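Local coordinates for polyhedrin (Operophtera brumata cypovirus 19, PDB 5A99), which forms the crystalline polyhedra of an insect cypovirus, microcrystalline occlusion bodies that embed and probably protect the virus particles, at residues V109-V115 / W168-F174; S123-N129 / V184-Q190; R157-Y161 / Q237-R241; S45-A51 / D217-D223. All blocks are in the same frame, centred on the assembly; numbering follows the deposited sequence.

Interaction 1: V109-V115 / W168-F174; sequences VSFQFIV and WSYVGKF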
# COMPACT_ATOMS: atom_id res chain seq x y z
N VAL A 109 -13.89 7.37 19.37
CA VAL A 109 -15.26 7.36 19.85
C VAL A 109 -16.24 7.32 18.68
O VAL A 109 -17.28 6.66 18.74
CB VAL A 109 -15.53 8.62 20.68
CG1 VAL A 109 -16.96 8.62 21.20
CG2 VAL A 109 -14.55 8.71 21.82
N SER A 110 -15.90 8.03 17.62
CA SER A 110 -16.81 8.18 16.50
C SER A 110 -16.02 8.68 15.31
O SER A 110 -14.81 8.93 15.41
CB SER A 110 -17.93 9.17 16.85
OG SER A 110 -17.41 10.49 16.95
N PHE A 111 -16.71 8.81 14.19
CA PHE A 111 -16.05 9.19 12.95
C PHE A 111 -16.91 10.15 12.11
O PHE A 111 -18.14 10.22 12.28
CB PHE A 111 -15.76 7.93 12.12
CG PHE A 111 -16.99 7.33 11.50
CD1 PHE A 111 -17.47 7.80 10.28
CD2 PHE A 111 -17.69 6.32 12.14
CE1 PHE A 111 -18.62 7.27 9.72
CE2 PHE A 111 -18.85 5.77 11.56
CZ PHE A 111 -19.30 6.26 10.35
N GLN A 112 -16.26 10.87 11.21
CA GLN A 112 -16.95 11.55 10.12
C GLN A 112 -16.20 11.23 8.82
O GLN A 112 -14.98 11.38 8.73
CB GLN A 112 -17.04 13.06 10.35
CG GLN A 112 -17.52 13.83 9.11
CD GLN A 112 -17.90 15.29 9.37
OE1 GLN A 112 -18.54 15.93 8.54
NE2 GLN A 112 -17.47 15.83 10.51
N PHE A 113 -16.94 10.74 7.83
CA PHE A 113 -16.37 10.41 6.53
C PHE A 113 -16.88 11.43 5.52
O PHE A 113 -18.08 11.64 5.41
CB PHE A 113 -16.76 8.98 6.14
CG PHE A 113 -16.25 8.54 4.80
CD1 PHE A 113 -14.89 8.42 4.57
CD2 PHE A 113 -17.13 8.22 3.78
CE1 PHE A 113 -14.41 7.99 3.34
CE2 PHE A 113 -16.65 7.79 2.54
CZ PHE A 113 -15.29 7.68 2.33
N ILE A 114 -15.94 12.09 4.83
CA ILE A 114 -16.27 13.14 3.88
C ILE A 114 -15.60 12.91 2.54
O ILE A 114 -14.38 12.73 2.45
CB ILE A 114 -15.87 14.54 4.39
CG1 ILE A 114 -16.43 14.79 5.78
CG2 ILE A 114 -16.36 15.63 3.43
CD1 ILE A 114 -15.69 15.84 6.55
N VAL A 115 -16.41 12.91 1.49
CA VAL A 115 -15.92 12.85 0.12
C VAL A 115 -16.21 14.20 -0.53
O VAL A 115 -17.26 14.79 -0.30
CB VAL A 115 -16.58 11.71 -0.68
CG1 VAL A 115 -16.19 10.36 -0.08
CG2 VAL A 115 -18.09 11.87 -0.72
N TRP A 168 -19.76 15.66 0.64
CA TRP A 168 -20.78 14.86 1.29
C TRP A 168 -20.25 14.20 2.57
O TRP A 168 -19.14 13.63 2.60
CB TRP A 168 -21.32 13.82 0.32
CG TRP A 168 -22.00 14.42 -0.86
CD1 TRP A 168 -23.35 14.56 -1.03
CD2 TRP A 168 -21.39 14.98 -2.04
NE1 TRP A 168 -23.61 15.16 -2.24
CE2 TRP A 168 -22.43 15.43 -2.87
CE3 TRP A 168 -20.07 15.14 -2.46
CZ2 TRP A 168 -22.19 16.03 -4.11
CZ3 TRP A 168 -19.83 15.74 -3.68
CH2 TRP A 168 -20.89 16.18 -4.49
N SER A 169 -21.06 14.26 3.62
CA SER A 169 -20.63 13.83 4.94
C SER A 169 -21.49 12.73 5.56
O SER A 169 -22.73 12.78 5.52
CB SER A 169 -20.61 15.04 5.87
OG SER A 169 -20.53 14.64 7.22
N TYR A 170 -20.81 11.77 6.17
CA TYR A 170 -21.43 10.66 6.86
C TYR A 170 -20.76 10.52 8.22
O TYR A 170 -19.53 10.60 8.33
CB TYR A 170 -21.24 9.38 6.04
CG TYR A 170 -22.02 8.18 6.49
CD1 TYR A 170 -23.41 8.16 6.42
CD2 TYR A 170 -21.38 7.04 6.94
CE1 TYR A 170 -24.13 7.04 6.82
CE2 TYR A 170 -22.09 5.93 7.34
CZ TYR A 170 -23.46 5.93 7.28
OH TYR A 170 -24.16 4.81 7.68
N VAL A 171 -21.56 10.31 9.27
CA VAL A 171 -21.02 10.18 10.61
C VAL A 171 -21.63 9.01 11.37
O VAL A 171 -22.73 8.54 11.07
CB VAL A 171 -21.19 11.48 11.45
CG1 VAL A 171 -20.71 12.69 10.66
CG2 VAL A 171 -22.64 11.69 11.87
N GLY A 172 -20.91 8.55 12.39
CA GLY A 172 -21.40 7.47 13.22
C GLY A 172 -20.54 7.26 14.44
O GLY A 172 -19.42 7.77 14.52
N LYS A 173 -21.06 6.49 15.39
CA LYS A 173 -20.36 6.17 16.63
C LYS A 173 -19.84 4.73 16.64
O LYS A 173 -20.52 3.79 16.20
CB LYS A 173 -21.31 6.35 17.83
CG LYS A 173 -21.71 7.80 18.11
CD LYS A 173 -22.53 7.88 19.41
CE LYS A 173 -23.01 9.28 19.71
NZ LYS A 173 -23.91 9.31 20.91
N PHE A 174 -18.62 4.57 17.15
CA PHE A 174 -18.09 3.23 17.37
C PHE A 174 -18.51 2.74 18.76
O PHE A 174 -17.67 2.47 19.63
CB PHE A 174 -16.57 3.22 17.28
CG PHE A 174 -16.02 3.73 15.97
CD1 PHE A 174 -16.18 3.00 14.80
CD2 PHE A 174 -15.33 4.94 15.93
CE1 PHE A 174 -15.66 3.47 13.62
CE2 PHE A 174 -14.81 5.40 14.75
CZ PHE A 174 -14.98 4.67 13.59
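Phe-111 folds its ring over Gly-172, its partner in an antiparallel hydrogen-bonded pair, and loses more surface here than any other residue of the two segments. With CG set between the backbone N and the carbonyl carbon (chi1 73°), the phenyl leans across the neighbouring strand instead of standing up from its own. Gly-172 N then lies 3.4 Å above the plane of the Phe-111 ring, toward its rim. Such an aromatic side chain covering a cross-strand glycine is a recognised feature of antiparallel sheets.

Phe-174 closes in near one end of this ring, its CZ 3.5 Å from CD2 of Phe-111, with the two planes 44° apart. Tyr-170 meets the ring at its edge, where Tyr-170 CD2 lies in plane, 3.9 Å from Phe-111 CE1. At the other end of the strand pair, Trp-168 presents the edge of its indole to a carbonyl, CE3 being 3.6 Å from Val-115 O, while its CB touches Val-115 CG2 at 3.9 Å.

Reciprocal backbone bonds join the hydrogen-bonded pairs, with Phe-174 N to Val-109 O added at one end; the shortest, Phe-113 N to Tyr-170 O at 2.6 Å, is nearly straight at 171°. On the opposite sheet face the extended side chain brings Gln-112 OE1 to 2.7 Å from the donating Ser-169 OG.

Strand 110-116 is bonded on its other side to strand 33-40, with Val-109 and Ser-110 forming a classic beta bulge opposite Tyr-40. Phe-111 and Phe-113 pack on Phe-126, joining this sheet to the one containing strands 125-129 and 184-190.

Interaction 2: S123-N129 / V184-Q190; sequences SVWFRVN and VISFAVQ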
# COMPACT_ATOMS: atom_id res chain seq x y z
N SER A 123 -20.58 5.38 -6.39
CA SER A 123 -19.37 4.62 -6.09
C SER A 123 -18.97 4.78 -4.62
O SER A 123 -18.05 4.12 -4.15
CB SER A 123 -18.22 5.06 -7.00
OG SER A 123 -17.66 6.29 -6.58
N VAL A 124 -19.64 5.66 -3.90
CA VAL A 124 -19.23 5.90 -2.52
C VAL A 124 -19.59 4.71 -1.62
O VAL A 124 -20.77 4.41 -1.41
CB VAL A 124 -19.81 7.20 -1.95
CG1 VAL A 124 -19.41 7.35 -0.51
CG2 VAL A 124 -19.33 8.40 -2.76
N TRP A 125 -18.56 4.05 -1.09
CA TRP A 125 -18.72 2.81 -0.36
C TRP A 125 -17.90 2.89 0.92
O TRP A 125 -16.76 3.32 0.90
CB TRP A 125 -18.26 1.64 -1.24
CG TRP A 125 -18.18 0.32 -0.54
CD1 TRP A 125 -19.23 -0.50 -0.24
CD2 TRP A 125 -17.00 -0.34 -0.07
NE1 TRP A 125 -18.78 -1.63 0.39
CE2 TRP A 125 -17.41 -1.56 0.51
CE3 TRP A 125 -15.64 -0.03 -0.08
CZ2 TRP A 125 -16.52 -2.47 1.07
CZ3 TRP A 125 -14.74 -0.94 0.48
CH2 TRP A 125 -15.18 -2.14 1.05
N PHE A 126 -18.49 2.48 2.03
CA PHE A 126 -17.89 2.70 3.33
C PHE A 126 -18.33 1.56 4.25
O PHE A 126 -19.52 1.32 4.41
CB PHE A 126 -18.33 4.07 3.87
CG PHE A 126 -17.76 4.41 5.21
CD1 PHE A 126 -16.50 4.99 5.31
CD2 PHE A 126 -18.48 4.17 6.37
CE1 PHE A 126 -15.97 5.30 6.55
CE2 PHE A 126 -17.95 4.47 7.61
CZ PHE A 126 -16.71 5.04 7.71
N ARG A 127 -17.36 0.85 4.84
CA ARG A 127 -17.67 -0.33 5.63
C ARG A 127 -16.77 -0.41 6.85
O ARG A 127 -15.55 -0.48 6.73
CB ARG A 127 -17.49 -1.61 4.79
CG ARG A 127 -17.91 -2.92 5.50
CD ARG A 127 -17.56 -4.11 4.67
NE ARG A 127 -16.11 -4.19 4.48
CZ ARG A 127 -15.51 -4.90 3.55
NH1 ARG A 127 -16.21 -5.62 2.68
NH2 ARG A 127 -14.18 -4.91 3.47
N VAL A 128 -17.39 -0.38 8.02
CA VAL A 128 -16.68 -0.59 9.27
C VAL A 128 -16.82 -2.06 9.63
O VAL A 128 -17.89 -2.50 10.05
CB VAL A 128 -17.24 0.28 10.42
CG1 VAL A 128 -16.40 0.10 11.68
CG2 VAL A 128 -17.28 1.73 10.02
N ASN A 129 -15.77 -2.84 9.40
CA ASN A 129 -15.74 -4.21 9.88
C ASN A 129 -15.41 -4.26 11.37
O ASN A 129 -14.95 -3.27 11.95
CB ASN A 129 -14.71 -5.03 9.12
CG ASN A 129 -15.27 -5.63 7.84
OD1 ASN A 129 -16.46 -5.54 7.56
ND2 ASN A 129 -14.40 -6.26 7.06
N VAL A 184 -12.38 -1.77 11.97
CA VAL A 184 -11.51 -1.82 10.81
C VAL A 184 -12.30 -1.05 9.75
O VAL A 184 -13.52 -1.19 9.67
CB VAL A 184 -11.27 -3.26 10.33
CG1 VAL A 184 -10.76 -3.28 8.90
CG2 VAL A 184 -10.29 -4.01 11.27
N ILE A 185 -11.64 -0.21 8.97
CA ILE A 185 -12.39 0.64 8.06
C ILE A 185 -11.91 0.57 6.62
O ILE A 185 -10.72 0.74 6.34
CB ILE A 185 -12.39 2.09 8.55
CG1 ILE A 185 -13.21 2.23 9.84
CG2 ILE A 185 -12.97 3.02 7.50
CD1 ILE A 185 -13.00 3.54 10.53
N SER A 186 -12.86 0.30 5.72
CA SER A 186 -12.63 0.26 4.28
C SER A 186 -13.55 1.28 3.57
O SER A 186 -14.71 1.43 3.94
CB SER A 186 -12.89 -1.15 3.73
OG SER A 186 -12.18 -2.11 4.48
N PHE A 187 -13.02 1.98 2.56
CA PHE A 187 -13.87 2.82 1.72
C PHE A 187 -13.33 2.98 0.30
O PHE A 187 -12.18 2.63 -0.00
CB PHE A 187 -14.14 4.18 2.39
CG PHE A 187 -12.91 5.00 2.64
CD1 PHE A 187 -12.29 5.68 1.62
CD2 PHE A 187 -12.39 5.10 3.92
CE1 PHE A 187 -11.16 6.44 1.85
CE2 PHE A 187 -11.27 5.87 4.16
CZ PHE A 187 -10.65 6.53 3.12
N ALA A 188 -14.19 3.45 -0.58
CA ALA A 188 -13.83 3.67 -1.96
C ALA A 188 -14.72 4.75 -2.54
O ALA A 188 -15.86 4.95 -2.10
CB ALA A 188 -13.99 2.42 -2.76
N VAL A 189 -14.18 5.44 -3.53
CA VAL A 189 -14.93 6.41 -4.28
C VAL A 189 -14.14 6.75 -5.54
O VAL A 189 -12.91 6.84 -5.50
CB VAL A 189 -15.22 7.68 -3.45
CG1 VAL A 189 -13.95 8.26 -2.86
CG2 VAL A 189 -15.95 8.71 -4.28
N GLN A 190 -14.84 6.94 -6.66
CA GLN A 190 -14.21 7.36 -7.91
C GLN A 190 -14.83 8.68 -8.35
O GLN A 190 -15.93 9.06 -7.88
CB GLN A 190 -14.40 6.30 -9.01
CG GLN A 190 -15.83 6.11 -9.44
CD GLN A 190 -15.99 5.21 -10.66
OE1 GLN A 190 -15.01 4.67 -11.20
NE2 GLN A 190 -17.23 5.05 -11.12
O HOH W 1 -14.18 -2.94 6.35
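Trp-125 carries CG trans to its backbone N (chi1 172°), which swings the indole across the adjacent strand until CH2 lies 3.7 Å from Ser-186 CB. One indole face covers Ser-186 O. Arg-127 starts extended, then turns at chi3 (63°), so that a face of its guanidinium meets the same indole's rim, with Trp-125 CZ2 3.5 Å above the guanidinium plane.

A water lies in plane at the guanidinium edge. It accepts from Arg-127 NE at 3.0 Å and donates to Arg-127 O and, at 2.9 Å, to Ser-186 OG, tying the strands together.

The other sheet face is apolar: Phe-126 CE1 touches Ile-185 CG2 at 3.9 Å, and Val-124 CG2 lies beside Val-189 CG2 at 3.7 Å. Antiparallel backbone bonds link the strands, and Ser-123 OG, also bonded to Asp-120 O, accepts from Gln-190 N at 2.9 Å, almost straight at 174°.

The phenylalanine face thus packs within the chain, whereas Arg-127 NH1 bonds to Tyr-32 OH of the second subunit, NH2 forms a salt bridge to its Asp-214 and Ser-186 OG bonds to that aspartate's carbonyl. With indole and water holding the guanidinium, its charge is probably well placed for assembly.

Interaction 3: R157-Y161 / Q237-R241; sequences RPIRY and QYLYR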
# COMPACT_ATOMS: atom_id res chain seq x y z
N ARG A 157 -24.97 13.72 4.03
CA ARG A 157 -25.50 15.07 4.03
C ARG A 157 -24.50 15.96 3.33
O ARG A 157 -23.35 16.10 3.75
CB ARG A 157 -25.76 15.57 5.45
CG ARG A 157 -26.97 14.93 6.11
CD ARG A 157 -27.21 15.47 7.51
NE ARG A 157 -27.48 16.91 7.51
CZ ARG A 157 -26.90 17.79 8.33
NH1 ARG A 157 -25.98 17.39 9.19
NH2 ARG A 157 -27.22 19.08 8.28
N PRO A 158 -24.94 16.57 2.22
CA PRO A 158 -24.08 17.40 1.39
C PRO A 158 -23.66 18.67 2.11
O PRO A 158 -24.33 19.13 3.03
CB PRO A 158 -24.97 17.75 0.20
CG PRO A 158 -26.10 16.80 0.25
CD PRO A 158 -26.30 16.48 1.69
N ILE A 159 -22.53 19.21 1.68
CA ILE A 159 -22.06 20.51 2.15
C ILE A 159 -21.90 21.41 0.93
O ILE A 159 -21.34 20.99 -0.10
CB ILE A 159 -20.71 20.40 2.87
CG1 ILE A 159 -20.80 19.43 4.05
CG2 ILE A 159 -20.25 21.79 3.35
CD1 ILE A 159 -19.45 19.11 4.68
N ARG A 160 -22.41 22.63 1.03
CA ARG A 160 -22.51 23.51 -0.13
C ARG A 160 -21.44 24.59 -0.12
O ARG A 160 -20.99 25.05 0.94
CB ARG A 160 -23.92 24.12 -0.23
CG ARG A 160 -25.03 23.09 -0.47
CD ARG A 160 -26.43 23.72 -0.56
NE ARG A 160 -26.87 23.85 -1.94
CZ ARG A 160 -27.83 23.12 -2.51
NH1 ARG A 160 -28.49 22.19 -1.81
NH2 ARG A 160 -28.15 23.32 -3.78
N TYR A 161 -21.03 24.98 -1.33
CA TYR A 161 -20.05 26.03 -1.53
C TYR A 161 -20.55 26.86 -2.70
O TYR A 161 -20.74 26.35 -3.81
CB TYR A 161 -18.70 25.40 -1.84
CG TYR A 161 -17.56 26.33 -2.15
CD1 TYR A 161 -17.04 27.18 -1.18
CD2 TYR A 161 -16.96 26.33 -3.40
CE1 TYR A 161 -15.97 28.02 -1.46
CE2 TYR A 161 -15.89 27.16 -3.69
CZ TYR A 161 -15.39 28.00 -2.71
OH TYR A 161 -14.33 28.83 -3.01
N GLN A 237 -9.37 24.48 2.11
CA GLN A 237 -10.57 24.42 1.27
C GLN A 237 -11.18 23.02 1.24
O GLN A 237 -11.68 22.55 0.20
CB GLN A 237 -10.25 24.90 -0.15
CG GLN A 237 -11.46 25.40 -0.89
CD GLN A 237 -11.15 25.86 -2.28
OE1 GLN A 237 -10.23 25.36 -2.94
NE2 GLN A 237 -11.93 26.83 -2.75
N TYR A 238 -11.11 22.34 2.38
CA TYR A 238 -11.80 21.08 2.57
C TYR A 238 -13.10 21.33 3.33
O TYR A 238 -13.08 21.77 4.48
CB TYR A 238 -10.92 20.11 3.37
CG TYR A 238 -9.76 19.58 2.58
CD1 TYR A 238 -9.95 19.07 1.31
CD2 TYR A 238 -8.47 19.61 3.10
CE1 TYR A 238 -8.90 18.57 0.59
CE2 TYR A 238 -7.40 19.13 2.38
CZ TYR A 238 -7.62 18.61 1.12
OH TYR A 238 -6.57 18.12 0.39
N LEU A 239 -14.22 21.09 2.66
CA LEU A 239 -15.53 21.30 3.25
C LEU A 239 -15.71 20.36 4.45
O LEU A 239 -15.25 19.22 4.42
CB LEU A 239 -16.63 21.11 2.20
CG LEU A 239 -16.53 22.07 1.01
CD1 LEU A 239 -17.66 21.85 0.01
CD2 LEU A 239 -16.53 23.52 1.49
N TYR A 240 -16.35 20.86 5.50
CA TYR A 240 -16.39 20.14 6.77
C TYR A 240 -17.59 20.55 7.61
O TYR A 240 -18.03 21.71 7.58
CB TYR A 240 -15.08 20.39 7.56
CG TYR A 240 -15.02 19.68 8.89
CD1 TYR A 240 -14.74 18.33 8.97
CD2 TYR A 240 -15.23 20.38 10.08
CE1 TYR A 240 -14.70 17.68 10.18
CE2 TYR A 240 -15.18 19.74 11.30
CZ TYR A 240 -14.91 18.38 11.34
OH TYR A 240 -14.85 17.72 12.54
N ARG A 241 -18.09 19.59 8.37
CA ARG A 241 -19.25 19.79 9.22
C ARG A 241 -18.85 19.58 10.69
O ARG A 241 -18.35 18.51 11.04
CB ARG A 241 -20.33 18.79 8.82
CG ARG A 241 -21.75 19.23 9.02
CD ARG A 241 -22.72 18.21 8.41
NE ARG A 241 -23.14 18.59 7.06
CZ ARG A 241 -23.81 19.71 6.82
NH1 ARG A 241 -24.12 20.50 7.83
NH2 ARG A 241 -24.17 20.02 5.59
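Two hydrogen bonds join Pro-158 to Arg-241 and Tyr-161 to Gln-237. Arg-241 NH2 donates to Pro-158 O at 2.7 Å, with the acceptor in the guanidinium plane but the N-H bent to 141°. Gln-237 NE2 reaches Tyr-161 OH at 3.1 Å in a weak bond; amide and ring planes stand nearly perpendicular, and the same amide's OE1 accepts from Met-141 N of the third subunit.

The two guanidinium groups overlap face over face, offset toward their rims, with planes 39° apart: Arg-157 NH2 is 3.4 Å from Arg-241 NH1. Like charge would oppose this approach, probably offset by the Arg-157 salt bridge to Asp-245.

Apolar contacts fill the middle. Ile-159 has CG2 trans to its backbone N, which places that methyl 3.9 Å from Leu-239 CB as the side chains slide past each other. Ile-159 CD1 rests against the backbone at Tyr-240 N, 3.7 Å away, and Leu-239 CD1 comes within 4.1 Å of Tyr-161 CB.

Gln-237, with positive phi (68°), ends helix 225-236 in a Schellman motif. The chain leaving it runs roughly antiparallel alongside strand 157-161, one outermost strand of the six-stranded sheet within the chain, by side-chain contacts without beta pairing.

Interaction 4: S45-A51 / D217-D223; sequences SLQIIRA and DLYAHYD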
# COMPACT_ATOMS: atom_id res chain seq x y z
N SER A 45 -9.52 15.01 20.92
CA SER A 45 -8.61 15.32 19.83
C SER A 45 -9.11 14.64 18.56
O SER A 45 -9.91 13.69 18.62
CB SER A 45 -7.17 14.91 20.17
OG SER A 45 -6.95 13.51 20.06
N LEU A 46 -8.67 15.13 17.40
CA LEU A 46 -9.02 14.51 16.13
C LEU A 46 -7.80 13.90 15.48
O LEU A 46 -6.71 14.49 15.46
CB LEU A 46 -9.59 15.54 15.14
CG LEU A 46 -11.06 15.91 15.22
CD1 LEU A 46 -11.37 16.60 16.56
CD2 LEU A 46 -11.44 16.79 14.04
N GLN A 47 -8.00 12.71 14.92
CA GLN A 47 -7.06 12.16 13.97
C GLN A 47 -7.72 12.20 12.58
O GLN A 47 -8.79 11.65 12.37
CB GLN A 47 -6.68 10.73 14.33
CG GLN A 47 -5.71 10.12 13.34
CD GLN A 47 -5.08 8.84 13.84
OE1 GLN A 47 -3.87 8.66 13.74
NE2 GLN A 47 -5.90 7.93 14.36
N ILE A 48 -7.05 12.89 11.66
CA ILE A 48 -7.53 13.06 10.30
C ILE A 48 -6.69 12.22 9.35
O ILE A 48 -5.46 12.26 9.37
CB ILE A 48 -7.47 14.55 9.86
CG1 ILE A 48 -8.27 15.41 10.84
CG2 ILE A 48 -8.01 14.73 8.44
CD1 ILE A 48 -8.36 16.88 10.46
N ILE A 49 -7.37 11.42 8.54
CA ILE A 49 -6.73 10.65 7.48
C ILE A 49 -7.33 11.14 6.18
O ILE A 49 -8.55 11.07 5.99
CB ILE A 49 -6.97 9.14 7.66
CG1 ILE A 49 -6.36 8.65 8.97
CG2 ILE A 49 -6.36 8.35 6.51
CD1 ILE A 49 -6.68 7.23 9.29
N ARG A 50 -6.50 11.70 5.31
CA ARG A 50 -6.95 12.11 3.99
C ARG A 50 -6.35 11.25 2.90
O ARG A 50 -5.13 11.12 2.78
CB ARG A 50 -6.62 13.56 3.68
CG ARG A 50 -7.17 14.00 2.32
CD ARG A 50 -6.83 15.44 1.99
NE ARG A 50 -5.48 15.63 1.47
CZ ARG A 50 -4.59 16.50 1.96
NH1 ARG A 50 -4.90 17.23 3.03
NH2 ARG A 50 -3.39 16.63 1.38
N ALA A 51 -7.24 10.70 2.09
CA ALA A 51 -6.86 10.03 0.85
C ALA A 51 -7.25 10.94 -0.30
O ALA A 51 -8.25 11.66 -0.23
CB ALA A 51 -7.56 8.72 0.73
N ASP A 217 -1.48 8.87 1.71
CA ASP A 217 -2.51 9.27 2.65
C ASP A 217 -1.85 10.23 3.64
O ASP A 217 -0.73 10.00 4.09
CB ASP A 217 -3.11 8.08 3.40
CG ASP A 217 -3.99 7.21 2.51
OD1 ASP A 217 -4.38 7.66 1.41
OD2 ASP A 217 -4.32 6.09 2.94
N LEU A 218 -2.56 11.31 3.96
CA LEU A 218 -2.06 12.24 4.96
C LEU A 218 -2.67 11.92 6.31
O LEU A 218 -3.88 11.75 6.42
CB LEU A 218 -2.40 13.68 4.56
CG LEU A 218 -1.93 14.77 5.53
CD1 LEU A 218 -1.56 16.05 4.79
CD2 LEU A 218 -3.00 15.06 6.55
N TYR A 219 -1.82 11.82 7.33
CA TYR A 219 -2.25 11.66 8.71
C TYR A 219 -1.99 12.94 9.48
O TYR A 219 -0.89 13.50 9.41
CB TYR A 219 -1.46 10.52 9.38
CG TYR A 219 -2.07 9.13 9.27
CD1 TYR A 219 -2.07 8.44 8.07
CD2 TYR A 219 -2.61 8.50 10.39
CE1 TYR A 219 -2.61 7.16 7.97
CE2 TYR A 219 -3.16 7.23 10.31
CZ TYR A 219 -3.16 6.56 9.10
OH TYR A 219 -3.70 5.29 9.03
N ALA A 220 -2.97 13.41 10.24
CA ALA A 220 -2.84 14.63 11.04
C ALA A 220 -3.51 14.46 12.39
O ALA A 220 -4.52 13.77 12.50
CB ALA A 220 -3.43 15.83 10.32
N HIS A 221 -2.95 15.12 13.40
CA HIS A 221 -3.48 15.09 14.76
C HIS A 221 -3.73 16.52 15.24
O HIS A 221 -2.82 17.36 15.24
CB HIS A 221 -2.48 14.37 15.67
CG HIS A 221 -2.98 14.10 17.06
ND1 HIS A 221 -4.31 14.21 17.40
CD2 HIS A 221 -2.33 13.73 18.18
CE1 HIS A 221 -4.45 13.92 18.69
NE2 HIS A 221 -3.26 13.62 19.18
N TYR A 222 -4.98 16.81 15.61
CA TYR A 222 -5.37 18.15 16.06
C TYR A 222 -5.93 18.14 17.48
O TYR A 222 -6.65 17.21 17.88
CB TYR A 222 -6.39 18.79 15.08
CG TYR A 222 -5.72 19.34 13.84
CD1 TYR A 222 -5.06 20.57 13.87
CD2 TYR A 222 -5.70 18.61 12.66
CE1 TYR A 222 -4.42 21.07 12.75
CE2 TYR A 222 -5.05 19.11 11.52
CZ TYR A 222 -4.42 20.34 11.58
OH TYR A 222 -3.78 20.85 10.47
N ASP A 223 -5.56 19.17 18.24
CA ASP A 223 -5.97 19.35 19.64
C ASP A 223 -7.45 19.03 19.87
O ASP A 223 -7.81 18.25 20.77
CB ASP A 223 -5.68 20.79 20.08
CG ASP A 223 -4.20 21.11 20.16
OD1 ASP A 223 -3.36 20.28 19.74
OD2 ASP A 223 -3.87 22.21 20.65
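Ile-48 and Ala-220 form the apolar middle of one face, as an antiparallel hydrogen-bonded pair with CB atoms 4.3 Å apart. Ile-48 CG1 lies trans to the carbonyl carbon (chi1 -56°), and from it CD1 extends to within 3.9 Å of Tyr-222 CD2. On the reverse face, alongside Tyr-219, Ile-49 CG1 makes a CH-pi contact 3.8 Å from the Tyr-219 ring centroid, only 15° off the normal, while Ile-49 CD1 covers the phenol end, 3.6 Å from CZ of Tyr-219. Tyr-219 OH bonds to Gln-65 O. The same ring takes Gln-47 OE1 at its edge, 3.6 Å from Tyr-219 CD2, and OE1 also accepts from Asn-70 ND2.

Farther out, Leu-218 lies over one face of the Arg-50 guanidinium, its CD1 3.9 Å from Arg-50 NH2. That charged group bonds to Gln-52, to Tyr-232 and to Asn-132 O of the third subunit. At the opposite end His-221 ND1 donates to Leu-46 O at 3.1 Å; the acceptor is in the imidazole plane, but the donor sits 51° above the carbonyl plane. Tyr-222 N reaches Leu-46 O within that plane, at 2.9 Å. The ND1 bond helps fix the imidazole rotation and places a proton on ND1.

Pairs from Leu-46/Tyr-222 to Arg-50/Leu-218 make this a regular antiparallel strand pair at the margin of the sheet, with strand 218-222 outermost within the chain. Helix 225-236 packs on the Ile-48 face and strand 56-61 on the Tyr-219 face, a layered arrangement consistent with the beta-sandwich of cypovirus polyhedrins.

Interactions 1, 3 and 4 reach the six-stranded antiparallel sheet: interaction 4 closes one margin, interaction 3 covers the other, and interaction 1 lies between them. Interaction 2 belongs to the three-stranded sheet, its centre about 11 Å from that of interaction 1, and the two meet where Phe-113 CE1 lies 3.4 Å from Phe-187 CG. Ser-169 with Arg-157 and Gln-112 with Arg-241 join interactions 1 and 3. Along the chain, interactions 1 and 2 alternate and are nested within the loop closed by interaction 4, while interaction 3 crosses all three. Distant parts of the sequence thus build one folded unit, in which interaction 2 faces the second subunit and interactions 3 and 4 the third.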